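Local coordinates for cycloalternan-forming enzyme (Listeria monocytogenes serovar 1/2a, PDB 5F7U), which belongs to glycosyl hydrolase family 31 and combines a TIM barrel with several beta-rich domains, one of them a carbohydrate-binding module, at residues V288-S293 with N348-I353; G298-S303 with D352-T357; Y319-D324 with L333-I338; D342-V347 with M719-A724. The protein carries 1 engineered substitution. One frame throughout, in Å; residues are numbered along the deposited sequence.

Contact 1 of 4, residues V288-S293 with N348-I353. With MG (magnesium ion), chain H.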
loop_
_atom_site.group_PDB
_atom_site.type_symbol
_atom_site.label_atom_id
_atom_site.label_comp_id
_atom_site.label_asym_id
_atom_site.label_seq_id
_atom_site.Cartn_x
_atom_site.Cartn_y
_atom_site.Cartn_z
ATOM N N VAL A 288 4.988 -9.483 4.611
ATOM C CA VAL A 288 4.436 -9.274 5.966
ATOM C C VAL A 288 3.531 -10.461 6.267
ATOM O O VAL A 288 2.668 -10.765 5.464
ATOM C CB VAL A 288 3.595 -7.970 6.016
ATOM C CG1 VAL A 288 2.966 -7.809 7.395
ATOM C CG2 VAL A 288 4.448 -6.740 5.633
ATOM N N PRO A 289 3.715 -11.138 7.416
ATOM C CA PRO A 289 2.875 -12.316 7.708
ATOM C C PRO A 289 1.534 -11.919 8.359
ATOM O O PRO A 289 1.228 -12.331 9.469
ATOM C CB PRO A 289 3.765 -13.128 8.675
ATOM C CG PRO A 289 4.504 -12.042 9.442
ATOM C CD PRO A 289 4.753 -10.925 8.448
ATOM N N PHE A 290 0.771 -11.092 7.645
ATOM C CA PHE A 290 -0.504 -10.576 8.098
ATOM C C PHE A 290 -1.418 -10.578 6.894
ATOM O O PHE A 290 -1.043 -10.091 5.832
ATOM C CB PHE A 290 -0.335 -9.136 8.603
ATOM C CG PHE A 290 -1.637 -8.397 8.866
ATOM C CD1 PHE A 290 -2.627 -8.910 9.730
ATOM C CD2 PHE A 290 -1.833 -7.137 8.295
ATOM C CE1 PHE A 290 -3.806 -8.194 9.979
ATOM C CE2 PHE A 290 -3.016 -6.410 8.545
ATOM C CZ PHE A 290 -3.992 -6.937 9.384
ATOM N N PHE A 291 -2.609 -11.136 7.066
ATOM C CA PHE A 291 -3.648 -10.996 6.057
ATOM C C PHE A 291 -4.971 -10.559 6.656
ATOM O O PHE A 291 -5.227 -10.755 7.844
ATOM C CB PHE A 291 -3.823 -12.282 5.215
ATOM C CG PHE A 291 -4.481 -13.440 5.940
ATOM C CD1 PHE A 291 -5.873 -13.494 6.084
ATOM C CD2 PHE A 291 -3.712 -14.502 6.432
ATOM C CE1 PHE A 291 -6.481 -14.555 6.736
ATOM C CE2 PHE A 291 -4.321 -15.574 7.073
ATOM C CZ PHE A 291 -5.702 -15.599 7.229
ATOM N N VAL A 292 -5.804 -9.969 5.812
ATOM C CA VAL A 292 -7.168 -9.597 6.189
ATOM C C VAL A 292 -8.120 -10.381 5.315
ATOM O O VAL A 292 -7.938 -10.422 4.088
ATOM C CB VAL A 292 -7.395 -8.083 5.991
ATOM C CG1 VAL A 292 -8.878 -7.722 6.184
ATOM C CG2 VAL A 292 -6.517 -7.284 6.948
ATOM N N SER A 293 -9.118 -11.013 5.949
ATOM C CA SER A 293 -10.156 -11.726 5.208
ATOM C C SER A 293 -11.404 -10.882 5.117
ATOM O O SER A 293 -11.773 -10.201 6.078
ATOM C CB SER A 293 -10.464 -13.066 5.873
ATOM O OG SER A 293 -11.708 -13.569 5.405
ATOM N N ASN A 348 -6.099 -1.098 11.917
ATOM C CA ASN A 348 -5.691 -0.317 13.072
ATOM C C ASN A 348 -5.196 -1.209 14.227
ATOM O O ASN A 348 -4.150 -0.925 14.822
ATOM C CB ASN A 348 -6.801 0.601 13.567
ATOM C CG ASN A 348 -6.338 1.498 14.679
ATOM O OD1 ASN A 348 -5.459 2.344 14.486
ATOM N ND2 ASN A 348 -6.877 1.281 15.879
ATOM N N ASN A 349 -5.948 -2.269 14.525
ATOM C CA ASN A 349 -5.554 -3.189 15.611
ATOM C C ASN A 349 -4.217 -3.857 15.325
ATOM O O ASN A 349 -3.397 -4.014 16.220
ATOM C CB ASN A 349 -6.668 -4.206 15.912
ATOM C CG ASN A 349 -7.919 -3.543 16.457
ATOM O OD1 ASN A 349 -7.861 -2.409 16.934
ATOM N ND2 ASN A 349 -9.064 -4.233 16.380
ATOM N N TYR A 350 -3.990 -4.223 14.064
ATOM C CA TYR A 350 -2.711 -4.752 13.645
ATOM C C TYR A 350 -1.602 -3.716 13.925
ATOM O O TYR A 350 -0.534 -4.078 14.408
ATOM C CB TYR A 350 -2.777 -5.170 12.161
ATOM C CG TYR A 350 -1.418 -5.364 11.539
ATOM C CD1 TYR A 350 -0.656 -6.506 11.823
ATOM C CD2 TYR A 350 -0.869 -4.391 10.711
ATOM C CE1 TYR A 350 0.603 -6.685 11.278
ATOM C CE2 TYR A 350 0.420 -4.545 10.166
ATOM C CZ TYR A 350 1.138 -5.700 10.453
ATOM O OH TYR A 350 2.408 -5.852 9.958
ATOM N N THR A 351 -1.860 -2.444 13.626
ATOM C CA THR A 351 -0.847 -1.405 13.887
ATOM C C THR A 351 -0.642 -1.137 15.382
ATOM O O THR A 351 0.429 -0.670 15.788
ATOM C CB THR A 351 -1.092 -0.091 13.121
ATOM O OG1 THR A 351 -2.292 0.531 13.601
ATOM C CG2 THR A 351 -1.128 -0.355 11.619
ATOM N N ASP A 352 -1.642 -1.462 16.203
ATOM C CA ASP A 352 -1.438 -1.433 17.652
ATOM C C ASP A 352 -0.336 -2.419 18.036
ATOM O O ASP A 352 0.453 -2.166 18.962
ATOM C CB ASP A 352 -2.694 -1.841 18.409
ATOM C CG ASP A 352 -3.765 -0.788 18.394
ATOM O OD1 ASP A 352 -3.492 0.425 18.250
ATOM O OD2 ASP A 352 -4.925 -1.184 18.560
ATOM N N ILE A 353 -0.289 -3.539 17.319
ATOM C CA ILE A 353 0.645 -4.613 17.639
ATOM C C ILE A 353 2.034 -4.307 17.059
ATOM O O ILE A 353 3.044 -4.496 17.749
ATOM C CB ILE A 353 0.126 -5.994 17.164
ATOM C CG1 ILE A 353 -1.199 -6.357 17.874
ATOM C CG2 ILE A 353 1.184 -7.085 17.383
ATOM C CD1 ILE A 353 -2.019 -7.379 17.104
HETATM MG MG MG H . -9.093 -1.387 18.381
HETATM O O HOH W 1 -9.334 0.180 17.149
HETATM O O HOH W 2 -10.877 -2.151 17.704
HETATM O O HOH W 3 -7.410 -0.531 19.117
HETATM O O HOH W 4 -10.110 -0.327 19.911
HETATM O O HOH W 5 -8.881 -3.127 19.543
#
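The rings of Phe290 and Tyr350 lie face to face in an offset stack. Their planes are almost parallel, only 3° apart, and their centroids are 3.9 Å from each other. The offset is clear in the atoms. Phe290 CD2 sits over the middle of the tyrosine ring, while CG of Tyr350 sits over the middle of the phenylalanine ring. The methylene of Tyr350 extends the overlap. Its CB comes down on the same phenylalanine ring as a CH-pi contact and reaches Phe290 CZ at 3.5 Å. Both residues point toward each other, and both place CG anti to the backbone N (chi1 169° for Phe290 and 164° for Tyr350). This turns the two rings into the gap between strand and helix.

Strand 287-293 belongs to the galactose mutarotase-like domain of family 31 enzymes. Helix 343-354 packs on it here. The strand bends sharply at Pro289, the centre of an inverse gamma turn, and Val288 lies just before the corner. Its CG1 meets Tyr350 OH at 3.3 Å, next to the ring's far end and neither squarely over the face nor at the edge.

Another face of the helix holds a magnesium ion. Asn349 OD1 is its one protein ligand, at 2.2 Å, and five waters complete six-fold coordination. Three of these waters are held again by side chains. Water 1 accepts from Asn348 ND2 and water 2 from Asn349 ND2. Water 3 donates to Asp352 OD2 at 2.6 Å, so this carboxylate reaches the metal through water.

Contact 2 of 4, residues G298-S303 with D352-T357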
loop_
_atom_site.group_PDB
_atom_site.type_symbol
_atom_site.label_atom_id
_atom_site.label_comp_id
_atom_site.label_asym_id
_atom_site.label_seq_id
_atom_site.Cartn_x
_atom_site.Cartn_y
_atom_site.Cartn_z
ATOM N N GLY A 298 -8.577 -10.442 10.720
ATOM C CA GLY A 298 -7.198 -10.512 10.270
ATOM C C GLY A 298 -6.465 -11.595 11.036
ATOM O O GLY A 298 -6.889 -11.991 12.130
ATOM N N MET A 299 -5.366 -12.083 10.455
ATOM C CA MET A 299 -4.509 -13.046 11.169
ATOM C C MET A 299 -3.087 -12.564 11.014
ATOM O O MET A 299 -2.656 -12.306 9.908
ATOM C CB MET A 299 -4.630 -14.456 10.580
ATOM C CG MET A 299 -3.775 -15.507 11.310
ATOM S SD MET A 299 -4.113 -17.211 10.779
ATOM C CE MET A 299 -5.756 -17.460 11.454
ATOM N N TYR A 300 -2.379 -12.473 12.135
ATOM C CA TYR A 300 -0.992 -12.023 12.152
ATOM C C TYR A 300 -0.154 -13.071 12.850
ATOM O O TYR A 300 -0.396 -13.376 14.013
ATOM C CB TYR A 300 -0.873 -10.656 12.853
ATOM C CG TYR A 300 0.570 -10.219 13.088
ATOM C CD1 TYR A 300 1.500 -10.230 12.039
ATOM C CD2 TYR A 300 1.001 -9.822 14.366
ATOM C CE1 TYR A 300 2.820 -9.840 12.248
ATOM C CE2 TYR A 300 2.322 -9.421 14.582
ATOM C CZ TYR A 300 3.215 -9.445 13.517
ATOM O OH TYR A 300 4.521 -9.056 13.707
ATOM N N VAL A 301 0.833 -13.626 12.141
ATOM C CA VAL A 301 1.753 -14.598 12.766
ATOM C C VAL A 301 2.964 -13.776 13.179
ATOM O O VAL A 301 3.685 -13.253 12.320
ATOM C CB VAL A 301 2.121 -15.770 11.825
ATOM C CG1 VAL A 301 3.159 -16.716 12.457
ATOM C CG2 VAL A 301 0.873 -16.566 11.465
ATOM N N ASN A 302 3.156 -13.665 14.492
ATOM C CA ASN A 302 4.162 -12.792 15.077
ATOM C C ASN A 302 5.520 -13.470 15.126
ATOM O O ASN A 302 5.886 -14.082 16.136
ATOM C CB ASN A 302 3.725 -12.339 16.483
ATOM C CG ASN A 302 4.726 -11.379 17.124
ATOM O OD1 ASN A 302 5.493 -10.714 16.429
ATOM N ND2 ASN A 302 4.734 -11.326 18.453
ATOM N N SER A 303 6.230 -13.412 14.003
ATOM C CA SER A 303 7.585 -13.957 13.905
ATOM C C SER A 303 8.256 -13.390 12.677
ATOM O O SER A 303 7.613 -13.208 11.649
ATOM C CB SER A 303 7.532 -15.481 13.722
ATOM O OG SER A 303 8.859 -16.009 13.683
ATOM N N ASP A 352 -1.642 -1.462 16.203
ATOM C CA ASP A 352 -1.438 -1.433 17.652
ATOM C C ASP A 352 -0.336 -2.419 18.036
ATOM O O ASP A 352 0.453 -2.166 18.962
ATOM C CB ASP A 352 -2.694 -1.841 18.409
ATOM C CG ASP A 352 -3.765 -0.788 18.394
ATOM O OD1 ASP A 352 -3.492 0.425 18.250
ATOM O OD2 ASP A 352 -4.925 -1.184 18.560
ATOM N N ILE A 353 -0.289 -3.539 17.319
ATOM C CA ILE A 353 0.645 -4.613 17.639
ATOM C C ILE A 353 2.034 -4.307 17.059
ATOM O O ILE A 353 3.044 -4.496 17.749
ATOM C CB ILE A 353 0.126 -5.994 17.164
ATOM C CG1 ILE A 353 -1.199 -6.357 17.874
ATOM C CG2 ILE A 353 1.184 -7.085 17.383
ATOM C CD1 ILE A 353 -2.019 -7.379 17.104
ATOM N N THR A 354 2.087 -3.844 15.812
ATOM C CA THR A 354 3.350 -3.799 15.061
ATOM C C THR A 354 3.871 -2.394 14.805
ATOM O O THR A 354 4.988 -2.237 14.286
ATOM C CB THR A 354 3.249 -4.515 13.692
ATOM O OG1 THR A 354 2.304 -3.822 12.860
ATOM C CG2 THR A 354 2.800 -5.968 13.888
ATOM N N GLY A 355 3.068 -1.383 15.135
ATOM C CA GLY A 355 3.526 0.009 15.007
ATOM C C GLY A 355 2.661 0.836 14.081
ATOM O O GLY A 355 2.221 0.372 13.028
ATOM N N LYS A 356 2.411 2.069 14.501
ATOM C CA LYS A 356 1.681 3.010 13.666
ATOM C C LYS A 356 2.578 3.584 12.594
ATOM O O LYS A 356 3.790 3.726 12.786
ATOM C CB LYS A 356 1.141 4.172 14.513
ATOM C CG LYS A 356 0.290 3.762 15.700
ATOM C CD LYS A 356 -1.043 3.229 15.230
ATOM C CE LYS A 356 -1.646 2.336 16.312
ATOM N NZ LYS A 356 -3.051 2.086 15.935
ATOM N N THR A 357 1.968 3.955 11.469
ATOM C CA THR A 357 2.639 4.800 10.506
ATOM C C THR A 357 3.057 6.110 11.177
ATOM O O THR A 357 2.284 6.698 11.924
ATOM C CB THR A 357 1.682 5.105 9.339
ATOM O OG1 THR A 357 1.567 3.923 8.542
ATOM C CG2 THR A 357 2.206 6.201 8.449
#
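Apolar packing joins Tyr300 to the end of helix 343-354. The phenol ring of Tyr300 is met by two methyl groups, both at oblique angles. Thr354 CG2 is the nearer, 3.5 Å from Tyr300 CZ, and it lies as close to the hydroxyl oxygen. Ile353 CG2 lies 3.8 Å from Tyr300 CE2 as the two side chains slide past each other. Tyr300 keeps CG anti to its own nitrogen (chi1 172°), which sends the ring out from the strand toward the helix. On one face the ring is also lined by its own chain: Asn302 CA stands 3.7 Å above the plane, toward the rim.

Polar bonds hold the helix end. Thr354 CG2 is anti to the carbonyl carbon and faces the tyrosine, while OG1 bonds to Tyr350 O and to Gln593 NE2. A salt bridge runs from Lys356 NZ to Asp352 OD1 at 2.9 Å, with the nitrogen coming from above the carboxylate plane. The same ammonium also bonds to Thr351 OG1. The lysine chain thus folds back along the last turn of the helix.

The helix ends at Thr354; Gly355 is the first to leave helical angles, with phi 121°.

Strand 297-301 lies between strands 287-293 and 333-338 in the mutarotase-like domain. While its CG2 touches Tyr300, the CD1 end of Ile353 packs on Tyr336 and Ile338 of strand 333-338, and Tyr350 meets Tyr300 edge-to-face.

Contact 3 of 4, residues Y319-D324 with L333-I338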
loop_
_atom_site.group_PDB
_atom_site.type_symbol
_atom_site.label_atom_id
_atom_site.label_comp_id
_atom_site.label_asym_id
_atom_site.label_seq_id
_atom_site.Cartn_x
_atom_site.Cartn_y
_atom_site.Cartn_z
ATOM N N TYR A 319 -7.103 -23.427 4.729
ATOM C CA TYR A 319 -5.882 -22.599 4.692
ATOM C C TYR A 319 -4.962 -22.888 5.862
ATOM O O TYR A 319 -5.412 -23.281 6.937
ATOM C CB TYR A 319 -6.143 -21.092 4.513
ATOM C CG TYR A 319 -6.627 -20.352 5.740
ATOM C CD1 TYR A 319 -5.716 -19.808 6.668
ATOM C CD2 TYR A 319 -7.992 -20.173 5.964
ATOM C CE1 TYR A 319 -6.171 -19.099 7.791
ATOM C CE2 TYR A 319 -8.465 -19.457 7.075
ATOM C CZ TYR A 319 -7.547 -18.915 7.981
ATOM O OH TYR A 319 -8.022 -18.235 9.083
ATOM N N SER A 320 -3.662 -22.685 5.643
ATOM C CA SER A 320 -2.671 -23.117 6.625
ATOM C C SER A 320 -1.544 -22.122 6.672
ATOM O O SER A 320 -1.284 -21.448 5.672
ATOM C CB SER A 320 -2.094 -24.478 6.246
ATOM O OG SER A 320 -3.123 -25.432 5.983
ATOM N N PHE A 321 -0.884 -22.027 7.822
ATOM C CA PHE A 321 0.437 -21.419 7.833
ATOM C C PHE A 321 1.456 -22.428 8.305
ATOM O O PHE A 321 1.164 -23.276 9.133
ATOM C CB PHE A 321 0.507 -20.090 8.603
ATOM C CG PHE A 321 0.217 -20.194 10.082
ATOM C CD1 PHE A 321 1.173 -20.695 10.971
ATOM C CD2 PHE A 321 -1.003 -19.733 10.593
ATOM C CE1 PHE A 321 0.907 -20.768 12.335
ATOM C CE2 PHE A 321 -1.276 -19.786 11.962
ATOM C CZ PHE A 321 -0.320 -20.322 12.829
ATOM N N VAL A 322 2.648 -22.336 7.734
ATOM C CA VAL A 322 3.766 -23.173 8.165
ATOM C C VAL A 322 4.875 -22.185 8.460
ATOM O O VAL A 322 5.308 -21.445 7.566
ATOM C CB VAL A 322 4.200 -24.189 7.085
ATOM C CG1 VAL A 322 5.355 -25.047 7.609
ATOM C CG2 VAL A 322 3.039 -25.091 6.714
ATOM N N LEU A 323 5.284 -22.142 9.718
ATOM C CA LEU A 323 6.248 -21.148 10.188
ATOM C C LEU A 323 7.552 -21.837 10.531
ATOM O O LEU A 323 7.550 -22.814 11.289
ATOM C CB LEU A 323 5.699 -20.433 11.443
ATOM C CG LEU A 323 6.661 -19.469 12.157
ATOM C CD1 LEU A 323 7.037 -18.246 11.324
ATOM C CD2 LEU A 323 6.081 -19.014 13.489
ATOM N N ASP A 324 8.655 -21.318 9.993
ATOM C CA ASP A 324 9.987 -21.856 10.286
ATOM C C ASP A 324 10.478 -21.435 11.670
ATOM O O ASP A 324 9.992 -20.467 12.261
ATOM C CB ASP A 324 11.003 -21.403 9.216
ATOM C CG ASP A 324 10.687 -21.965 7.820
ATOM O OD1 ASP A 324 9.819 -22.862 7.663
ATOM O OD2 ASP A 324 11.338 -21.515 6.866
ATOM N N LEU A 333 5.168 -20.510 19.330
ATOM C CA LEU A 333 4.362 -19.993 18.231
ATOM C C LEU A 333 3.450 -18.913 18.802
ATOM O O LEU A 333 2.836 -19.117 19.834
ATOM C CB LEU A 333 3.536 -21.131 17.601
ATOM C CG LEU A 333 2.435 -20.712 16.609
ATOM C CD1 LEU A 333 3.043 -20.100 15.338
ATOM C CD2 LEU A 333 1.559 -21.898 16.241
ATOM N N ASP A 334 3.361 -17.779 18.109
ATOM C CA ASP A 334 2.658 -16.600 18.628
ATOM C C ASP A 334 1.868 -15.995 17.467
ATOM O O ASP A 334 2.459 -15.502 16.497
ATOM C CB ASP A 334 3.716 -15.631 19.167
ATOM C CG ASP A 334 3.133 -14.369 19.794
ATOM O OD1 ASP A 334 1.903 -14.209 19.910
ATOM O OD2 ASP A 334 3.955 -13.515 20.183
ATOM N N TYR A 335 0.537 -16.055 17.535
ATOM C CA TYR A 335 -0.275 -15.461 16.452
ATOM C C TYR A 335 -1.558 -14.831 16.966
ATOM O O TYR A 335 -2.014 -15.136 18.070
ATOM C CB TYR A 335 -0.542 -16.458 15.303
ATOM C CG TYR A 335 -1.456 -17.625 15.629
ATOM C CD1 TYR A 335 -0.964 -18.745 16.295
ATOM C CD2 TYR A 335 -2.806 -17.619 15.230
ATOM C CE1 TYR A 335 -1.790 -19.834 16.611
ATOM C CE2 TYR A 335 -3.648 -18.701 15.534
ATOM C CZ TYR A 335 -3.123 -19.799 16.219
ATOM O OH TYR A 335 -3.892 -20.889 16.553
ATOM N N TYR A 336 -2.115 -13.927 16.170
ATOM C CA TYR A 336 -3.283 -13.174 16.593
ATOM C C TYR A 336 -4.407 -13.377 15.598
ATOM O O TYR A 336 -4.167 -13.426 14.380
ATOM C CB TYR A 336 -2.991 -11.682 16.648
ATOM C CG TYR A 336 -1.911 -11.224 17.602
ATOM C CD1 TYR A 336 -0.540 -11.348 17.275
ATOM C CD2 TYR A 336 -2.246 -10.574 18.795
ATOM C CE1 TYR A 336 0.452 -10.889 18.160
ATOM C CE2 TYR A 336 -1.268 -10.108 19.669
ATOM C CZ TYR A 336 0.068 -10.267 19.348
ATOM O OH TYR A 336 0.996 -9.766 20.242
ATOM N N VAL A 337 -5.631 -13.499 16.117
ATOM C CA VAL A 337 -6.827 -13.370 15.291
ATOM C C VAL A 337 -7.484 -12.041 15.682
ATOM O O VAL A 337 -7.882 -11.852 16.823
ATOM C CB VAL A 337 -7.797 -14.566 15.460
ATOM C CG1 VAL A 337 -9.073 -14.342 14.641
ATOM C CG2 VAL A 337 -7.098 -15.870 15.073
ATOM N N ILE A 338 -7.585 -11.150 14.705
ATOM C CA ILE A 338 -7.890 -9.744 14.927
ATOM C C ILE A 338 -9.271 -9.449 14.363
ATOM O O ILE A 338 -9.511 -9.651 13.169
ATOM C CB ILE A 338 -6.836 -8.851 14.231
ATOM C CG1 ILE A 338 -5.414 -9.261 14.689
ATOM C CG2 ILE A 338 -7.117 -7.380 14.532
ATOM C CD1 ILE A 338 -4.301 -8.478 14.016
#
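Phe321 points the edge of its ring at one face of Tyr335, a T-shaped pair. The planes stand at 66° and the centroids are 5.2 Å apart. Phe321 CZ leads the approach. It lies 3.9 Å from Tyr335 CD1, over the outer part of the tyrosine face. Beside this tip, Phe321 CE1 touches Leu333 CD1 at 3.7 Å, an oblique approach to the phenylalanine ring. That leucine methyl is shared, since Leu323 CD2 meets Leu333 CD1 at the same distance. Leu333 is carried in by its end: CG is anti to the backbone N (chi1 169°), and the methyls then reach into the gap. The hydroxyl of Tyr335 is bonded to Asn240.

All four residues are buried and the contact is apolar. The strand axes pass 9.9 Å apart, at 139° between their directions. That is the spacing of packed layers, not of paired strands, consistent with the beta-sandwich of a galactose mutarotase-like domain. Strand 318-327 pairs with strands 235-243 and 307-311. Strand 333-338 pairs with strands 158-164 and 297-301, and Met299 and Val301 of the latter also touch Phe321.

Contact 4 of 4, residues D342-V347 with M719-A724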
loop_
_atom_site.group_PDB
_atom_site.type_symbol
_atom_site.label_atom_id
_atom_site.label_comp_id
_atom_site.label_asym_id
_atom_site.label_seq_id
_atom_site.Cartn_x
_atom_site.Cartn_y
_atom_site.Cartn_z
ATOM N N ASP A 342 -14.761 -2.583 11.846
ATOM C CA ASP A 342 -14.811 -2.768 10.398
ATOM C C ASP A 342 -13.424 -3.188 9.884
ATOM O O ASP A 342 -12.524 -3.418 10.690
ATOM C CB ASP A 342 -15.370 -1.506 9.696
ATOM C CG ASP A 342 -14.522 -0.254 9.890
ATOM O OD1 ASP A 342 -13.279 -0.310 10.029
ATOM O OD2 ASP A 342 -15.123 0.849 9.802
ATOM N N GLN A 343 -13.232 -3.298 8.562
ATOM C CA GLN A 343 -11.959 -3.848 8.044
ATOM C C GLN A 343 -10.784 -2.930 8.322
ATOM O O GLN A 343 -9.669 -3.394 8.587
ATOM C CB GLN A 343 -12.020 -4.131 6.533
ATOM C CG GLN A 343 -13.169 -5.055 6.137
ATOM C CD GLN A 343 -12.994 -6.461 6.693
ATOM O OE1 GLN A 343 -13.512 -6.797 7.765
ATOM N NE2 GLN A 343 -12.276 -7.293 5.959
ATOM N N ASN A 344 -11.046 -1.620 8.265
ATOM C CA ASN A 344 -9.990 -0.669 8.528
ATOM C C ASN A 344 -9.590 -0.640 9.989
ATOM O O ASN A 344 -8.418 -0.399 10.314
ATOM C CB ASN A 344 -10.400 0.700 8.015
ATOM C CG ASN A 344 -10.527 0.709 6.511
ATOM O OD1 ASN A 344 -9.595 0.289 5.812
ATOM N ND2 ASN A 344 -11.693 1.115 6.006
ATOM N N ASP A 345 -10.556 -0.938 10.848
ATOM C CA ASP A 345 -10.291 -1.079 12.276
ATOM C C ASP A 345 -9.452 -2.325 12.569
ATOM O O ASP A 345 -8.642 -2.318 13.510
ATOM C CB ASP A 345 -11.588 -1.126 13.067
ATOM C CG ASP A 345 -11.368 -0.866 14.539
ATOM O OD1 ASP A 345 -10.602 0.073 14.846
ATOM O OD2 ASP A 345 -11.951 -1.596 15.360
ATOM N N ILE A 346 -9.613 -3.378 11.754
ATOM C CA ILE A 346 -8.758 -4.568 11.883
ATOM C C ILE A 346 -7.310 -4.167 11.597
ATOM O O ILE A 346 -6.398 -4.515 12.354
ATOM C CB ILE A 346 -9.233 -5.725 10.973
ATOM C CG1 ILE A 346 -10.564 -6.283 11.519
ATOM C CG2 ILE A 346 -8.165 -6.816 10.825
ATOM C CD1 ILE A 346 -11.279 -7.233 10.558
ATOM N N VAL A 347 -7.113 -3.393 10.525
ATOM C CA VAL A 347 -5.786 -2.837 10.221
ATOM C C VAL A 347 -5.250 -1.968 11.358
ATOM O O VAL A 347 -4.066 -2.095 11.728
ATOM C CB VAL A 347 -5.753 -2.108 8.852
ATOM C CG1 VAL A 347 -4.339 -1.602 8.541
ATOM C CG2 VAL A 347 -6.186 -3.094 7.783
ATOM N N MET A 719 -4.362 5.287 2.976
ATOM C CA MET A 719 -4.810 6.337 2.057
ATOM C C MET A 719 -5.499 5.792 0.809
ATOM O O MET A 719 -6.510 6.342 0.354
ATOM C CB MET A 719 -3.635 7.223 1.663
ATOM C CG MET A 719 -3.207 8.124 2.812
ATOM S SD MET A 719 -1.613 8.879 2.497
ATOM C CE MET A 719 -2.094 10.192 1.391
ATOM N N MET A 720 -4.949 4.705 0.266
ATOM C CA MET A 720 -5.493 4.109 -0.945
ATOM C C MET A 720 -5.911 2.702 -0.591
ATOM O O MET A 720 -5.076 1.953 -0.098
ATOM C CB MET A 720 -4.399 4.080 -2.016
ATOM C CG MET A 720 -4.836 3.413 -3.304
ATOM S SD MET A 720 -3.565 3.386 -4.595
ATOM C CE MET A 720 -2.290 2.517 -3.702
ATOM N N ARG A 721 -7.181 2.338 -0.814
ATOM C CA ARG A 721 -7.683 1.042 -0.329
ATOM C C ARG A 721 -8.451 0.262 -1.390
ATOM O O ARG A 721 -9.248 0.821 -2.134
ATOM C CB ARG A 721 -8.603 1.236 0.904
ATOM C CG ARG A 721 -7.935 1.926 2.086
ATOM C CD ARG A 721 -8.849 2.180 3.296
ATOM N NE ARG A 721 -10.109 2.851 2.928
ATOM C CZ ARG A 721 -10.207 4.105 2.484
ATOM N NH1 ARG A 721 -11.406 4.609 2.160
ATOM N NH2 ARG A 721 -9.118 4.873 2.377
ATOM N N GLN A 722 -8.239 -1.049 -1.393
ATOM C CA GLN A 722 -8.973 -1.968 -2.269
ATOM C C GLN A 722 -10.446 -1.911 -1.796
ATOM O O GLN A 722 -10.716 -1.692 -0.587
ATOM C CB GLN A 722 -8.362 -3.363 -2.085
ATOM C CG GLN A 722 -8.714 -4.402 -3.159
ATOM C CD GLN A 722 -10.087 -5.024 -2.912
ATOM O OE1 GLN A 722 -10.514 -5.151 -1.774
ATOM N NE2 GLN A 722 -10.789 -5.393 -3.980
ATOM N N MET A 723 -11.395 -2.114 -2.718
ATOM C CA MET A 723 -12.810 -1.825 -2.410
ATOM C C MET A 723 -13.380 -2.616 -1.239
ATOM O O MET A 723 -14.196 -2.099 -0.474
ATOM C CB MET A 723 -13.704 -2.012 -3.646
ATOM C CG MET A 723 -13.403 -1.090 -4.834
ATOM S SD MET A 723 -13.485 0.675 -4.510
ATOM C CE MET A 723 -15.196 0.834 -3.976
ATOM N N ALA A 724 -12.924 -3.860 -1.080
ATOM C CA ALA A 724 -13.425 -4.739 -0.018
ATOM C C ALA A 724 -12.966 -4.301 1.386
ATOM O O ALA A 724 -13.480 -4.791 2.392
ATOM C CB ALA A 724 -13.048 -6.204 -0.291
HETATM O O HOH W 6 -11.390 -6.515 3.387
#
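Asn344 and Arg721 meet where the capped start of helix 343-354 packs against the C-terminal domain of the family 31 enzyme. Asp342 is the N-cap. Its OD1 accepts from Asp345 N at 2.9 Å. Across from the helix start runs the edge strand 720-721, followed by the short, weakly bonded helix 723-726.

The tight part is the asparagine amide against the arginine chain. Asn344 OD1 lies 3.2 Å from Arg721 CD. The two side chains cross at about a right angle, with the amide and guanidinium planes 78° apart. Arg721 bends at chi3 (-51°), which folds the guanidinium back beside its own domain. There NH1 forms a salt bridge with Asp726 and also bonds to Gly743 O, while NH2 bonds to Ser718 O. Asn344 ND2 bonds to the other oxygen of Asp726. This carboxylate thus serves both sides of the contact and probably steadies the charge of the buried arginine.

The looser part is between Gln343 and Ala724. Direct contact is slight: Gln343 CG comes within 3.8 Å of Ala724 O. A water bridges the rest. It accepts from Gln343 NE2 at 2.8 Å and donates a weak bond to Ala724 O. The same NE2 also bonds to Ser293 O.

Gln722 stands at the N-cap of the short helix. Its OE1 accepts from Ala724 N at 2.8 Å, and the donor stands 49° out of the carbonyl plane.

Overall arrangement
Helix 343-354 takes part in contacts 1, 2 and 4. Contacts 1 and 2 share Asp352 and Ile353, and their centres are about 4 Å apart. They meet neighbouring strands of the mutarotase-like domain. Contact 3 lies about 12 Å from both, centre to centre. It is tied to contact 2 by a probable backbone hydrogen bond, Gly298 N to Ile338 O at 2.7 Å. Contact 4 joins the other end of the helix to the C-terminal domain, about 21 Å from contact 3 between centres. It is tied to contact 1 by the hydrogen bond from Gln343 NE2 to Ser293 O, 3.0 Å. The magnesium of contact 1 is about 11 Å from the nearest atom of the Asn344 side chain of contact 4.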